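PDB 3TQK: phospho-2-dehydro-3-deoxyheptonate aldolase from Francisella tularensis, which probably catalyses the condensation of phosphoenolpyruvate with D-erythrose 4-phosphate to give 3-deoxy-D-arabino-heptulosonate 7-phosphate, the first step of chorismate biosynthesis. Local coordinates for residues V197-F206 against I217-V228. Residues are numbered along the deposited sequence; the frame is centred on the assembly and turned at random.
Sequences VKSATYPHHF and IFATKGNQNGHV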
# COMPACT_ATOMS: atom_id res chain seq x y z
N VAL A 197 -3.90 -4.66 12.43
CA VAL A 197 -3.81 -5.88 13.23
C VAL A 197 -5.19 -6.55 13.28
O VAL A 197 -5.31 -7.75 13.02
CB VAL A 197 -3.29 -5.58 14.66
CG1 VAL A 197 -3.49 -6.78 15.56
CG2 VAL A 197 -1.82 -5.18 14.63
N LYS A 198 -6.23 -5.77 13.58
CA LYS A 198 -7.58 -6.28 13.69
C LYS A 198 -8.03 -6.95 12.39
O LYS A 198 -8.51 -8.09 12.41
CB LYS A 198 -8.54 -5.15 14.04
CG LYS A 198 -9.99 -5.56 14.26
CD LYS A 198 -10.13 -6.61 15.34
CE LYS A 198 -11.58 -6.77 15.81
NZ LYS A 198 -11.68 -7.95 16.71
N SER A 199 -7.86 -6.24 11.28
CA SER A 199 -8.23 -6.76 9.97
C SER A 199 -7.51 -8.06 9.64
O SER A 199 -8.11 -8.96 9.07
CB SER A 199 -7.95 -5.72 8.89
OG SER A 199 -8.27 -6.23 7.61
N ALA A 200 -6.24 -8.14 10.01
CA ALA A 200 -5.42 -9.31 9.71
C ALA A 200 -5.83 -10.58 10.48
O ALA A 200 -5.46 -11.70 10.08
CB ALA A 200 -3.93 -8.99 9.95
N THR A 201 -6.56 -10.42 11.58
CA THR A 201 -7.10 -11.58 12.31
C THR A 201 -8.23 -12.30 11.55
O THR A 201 -8.53 -13.45 11.86
CB THR A 201 -7.68 -11.22 13.73
OG1 THR A 201 -8.79 -10.32 13.60
CG2 THR A 201 -6.61 -10.61 14.65
N TYR A 202 -8.85 -11.62 10.58
CA TYR A 202 -9.97 -12.20 9.85
C TYR A 202 -9.57 -13.04 8.66
O TYR A 202 -8.47 -12.87 8.13
CB TYR A 202 -10.91 -11.11 9.36
CG TYR A 202 -11.70 -10.46 10.48
CD1 TYR A 202 -12.90 -11.00 10.92
CD2 TYR A 202 -11.24 -9.30 11.09
CE1 TYR A 202 -13.63 -10.39 11.95
CE2 TYR A 202 -11.94 -8.69 12.10
CZ TYR A 202 -13.12 -9.24 12.53
OH TYR A 202 -13.79 -8.60 13.54
N PRO A 203 -10.45 -13.95 8.22
CA PRO A 203 -10.21 -14.63 6.97
C PRO A 203 -10.49 -13.67 5.81
O PRO A 203 -11.38 -12.82 5.91
CB PRO A 203 -11.20 -15.81 6.98
CG PRO A 203 -11.91 -15.76 8.32
CD PRO A 203 -11.72 -14.37 8.84
N HIS A 204 -9.73 -13.81 4.74
CA HIS A 204 -9.88 -12.96 3.58
C HIS A 204 -9.78 -13.83 2.32
O HIS A 204 -9.10 -14.86 2.31
CB HIS A 204 -8.76 -11.90 3.55
CG HIS A 204 -8.89 -10.84 4.59
ND1 HIS A 204 -9.68 -9.73 4.43
CD2 HIS A 204 -8.34 -10.73 5.83
CE1 HIS A 204 -9.61 -8.97 5.51
NE2 HIS A 204 -8.79 -9.55 6.37
N HIS A 205 -10.48 -13.41 1.27
CA HIS A 205 -10.23 -13.88 -0.08
C HIS A 205 -9.51 -12.74 -0.81
O HIS A 205 -10.00 -11.62 -0.83
CB HIS A 205 -11.53 -14.24 -0.79
CG HIS A 205 -12.10 -15.57 -0.40
ND1 HIS A 205 -12.57 -15.84 0.87
CD2 HIS A 205 -12.30 -16.70 -1.12
CE1 HIS A 205 -13.02 -17.08 0.92
NE2 HIS A 205 -12.88 -17.62 -0.28
N PHE A 206 -8.35 -13.02 -1.39
CA PHE A 206 -7.61 -12.00 -2.14
C PHE A 206 -6.75 -12.60 -3.23
O PHE A 206 -6.46 -13.79 -3.20
CB PHE A 206 -6.76 -11.15 -1.20
CG PHE A 206 -5.47 -11.80 -0.74
CD1 PHE A 206 -5.47 -12.85 0.16
CD2 PHE A 206 -4.25 -11.31 -1.16
CE1 PHE A 206 -4.28 -13.42 0.59
CE2 PHE A 206 -3.07 -11.86 -0.72
CZ PHE A 206 -3.09 -12.92 0.15
N ILE A 217 -6.56 -17.09 -6.53
CA ILE A 217 -7.32 -16.57 -5.39
C ILE A 217 -6.85 -17.32 -4.13
O ILE A 217 -6.75 -18.55 -4.15
CB ILE A 217 -8.83 -16.79 -5.58
CG1 ILE A 217 -9.35 -15.97 -6.77
CG2 ILE A 217 -9.62 -16.44 -4.31
CD1 ILE A 217 -10.70 -16.48 -7.30
N PHE A 218 -6.55 -16.59 -3.06
CA PHE A 218 -6.17 -17.19 -1.79
C PHE A 218 -7.26 -16.94 -0.74
O PHE A 218 -7.64 -15.80 -0.51
CB PHE A 218 -4.85 -16.59 -1.29
CG PHE A 218 -3.59 -17.21 -1.88
CD1 PHE A 218 -3.59 -17.89 -3.09
CD2 PHE A 218 -2.38 -17.05 -1.22
CE1 PHE A 218 -2.41 -18.43 -3.61
CE2 PHE A 218 -1.20 -17.57 -1.73
CZ PHE A 218 -1.22 -18.28 -2.95
N ALA A 219 -7.78 -18.01 -0.14
CA ALA A 219 -8.65 -17.92 1.03
C ALA A 219 -7.80 -18.14 2.27
O ALA A 219 -7.26 -19.23 2.47
CB ALA A 219 -9.79 -18.98 0.97
N THR A 220 -7.70 -17.11 3.10
CA THR A 220 -6.88 -17.18 4.29
C THR A 220 -7.69 -17.50 5.53
O THR A 220 -8.92 -17.42 5.52
CB THR A 220 -6.12 -15.86 4.54
OG1 THR A 220 -7.04 -14.84 4.96
CG2 THR A 220 -5.37 -15.43 3.30
N LYS A 221 -6.97 -17.85 6.59
CA LYS A 221 -7.54 -18.22 7.89
C LYS A 221 -7.55 -17.07 8.89
O LYS A 221 -8.27 -17.12 9.89
CB LYS A 221 -6.73 -19.38 8.49
CG LYS A 221 -7.28 -20.75 8.11
CD LYS A 221 -6.20 -21.74 7.66
CE LYS A 221 -5.51 -22.45 8.81
NZ LYS A 221 -4.84 -23.71 8.34
N GLY A 222 -6.74 -16.06 8.63
CA GLY A 222 -6.49 -14.98 9.58
C GLY A 222 -5.23 -15.26 10.36
O GLY A 222 -4.82 -16.41 10.49
N ASN A 223 -4.62 -14.21 10.91
CA ASN A 223 -3.37 -14.32 11.64
C ASN A 223 -3.57 -13.79 13.04
O ASN A 223 -3.79 -12.59 13.22
CB ASN A 223 -2.25 -13.55 10.92
CG ASN A 223 -0.89 -13.92 11.43
OD1 ASN A 223 -0.72 -14.24 12.61
ND2 ASN A 223 0.11 -13.90 10.54
N GLN A 224 -3.52 -14.66 14.04
CA GLN A 224 -3.82 -14.23 15.40
C GLN A 224 -2.57 -13.77 16.14
O GLN A 224 -2.65 -13.43 17.32
CB GLN A 224 -4.57 -15.33 16.20
CG GLN A 224 -5.78 -15.98 15.48
CD GLN A 224 -6.74 -14.97 14.85
OE1 GLN A 224 -7.22 -15.17 13.72
NE2 GLN A 224 -7.05 -13.91 15.58
N ASN A 225 -1.42 -13.72 15.45
CA ASN A 225 -0.16 -13.27 16.04
C ASN A 225 0.31 -11.92 15.48
O ASN A 225 1.51 -11.70 15.26
CB ASN A 225 0.90 -14.35 15.87
CG ASN A 225 0.52 -15.63 16.57
OD1 ASN A 225 0.00 -15.60 17.70
ND2 ASN A 225 0.77 -16.77 15.92
N GLY A 226 -0.64 -11.03 15.26
CA GLY A 226 -0.37 -9.69 14.79
C GLY A 226 -0.28 -8.72 15.95
O GLY A 226 -0.97 -8.88 16.97
N HIS A 227 0.56 -7.71 15.80
CA HIS A 227 0.73 -6.71 16.84
C HIS A 227 1.25 -5.40 16.25
O HIS A 227 1.73 -5.37 15.11
CB HIS A 227 1.72 -7.21 17.86
CG HIS A 227 3.10 -7.34 17.31
ND1 HIS A 227 3.98 -6.28 17.26
CD2 HIS A 227 3.73 -8.39 16.72
CE1 HIS A 227 5.10 -6.68 16.69
NE2 HIS A 227 4.97 -7.95 16.35
N VAL A 228 1.19 -4.35 17.04
CA VAL A 228 1.68 -3.03 16.65
C VAL A 228 3.17 -2.91 16.91
O VAL A 228 3.70 -3.48 17.88
CB VAL A 228 0.93 -1.92 17.43
CG1 VAL A 228 1.51 -0.55 17.11
CG2 VAL A 228 -0.54 -1.97 17.10
O HOH W 1 -3.49 -9.80 13.46
O HOH W 2 -10.91 -17.18 3.87
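Thr-220 meets His-204 and Phe-206 with both branches of its side chain. Its CB lies 3.9 Å from His-204 O. OG1 sits between the backbone N and the carbonyl carbon (chi1 71°), and there it accepts the backbone N-H of His-204; N and OG1 are 2.9 Å apart, and the bond is bent (143°). The same hydroxyl also hydrogen-bonds Ser-174 OG. The other branch, the methyl CG2, lies anti to the carbonyl carbon and meets the edge of the Phe-206 ring, 3.5 Å from CE1. The backbone N of Thr-220 donates to His-204 O in a nearly straight bond.

Phe-206 and Phe-218 form a hydrogen-bonded pair of the antiparallel hairpin 205-209/215-220, bonded N to O in both directions. His-205 and Ala-219 make the neighbouring non-hydrogen-bonded pair. Ala-219 CB lies over one face of the His-205 ring, 3.8 Å from its centroid, in a CH-pi contact. In the chain this hairpin is inserted between helix 191-200 and strand 226-230 of the TIM barrel. Residues 217-220 also pair, antiparallel, with a strand of the second subunit, so the sheet runs on across the interface, and Lys-11 of that subunit hydrogen-bonds His-205 NE2.

Past the hairpin, Asn-223 N donates to Ala-200 O (2.8 Å). A water joins Val-197 O to Asn-223 O. With no side chain, Gly-222 brings its CA within 3.4 Å of Thr-201 O in a CH...O contact. CG1 of Val-197 packs on Gly-226 O, and its CG2 lies 3.5 Å from His-227 C.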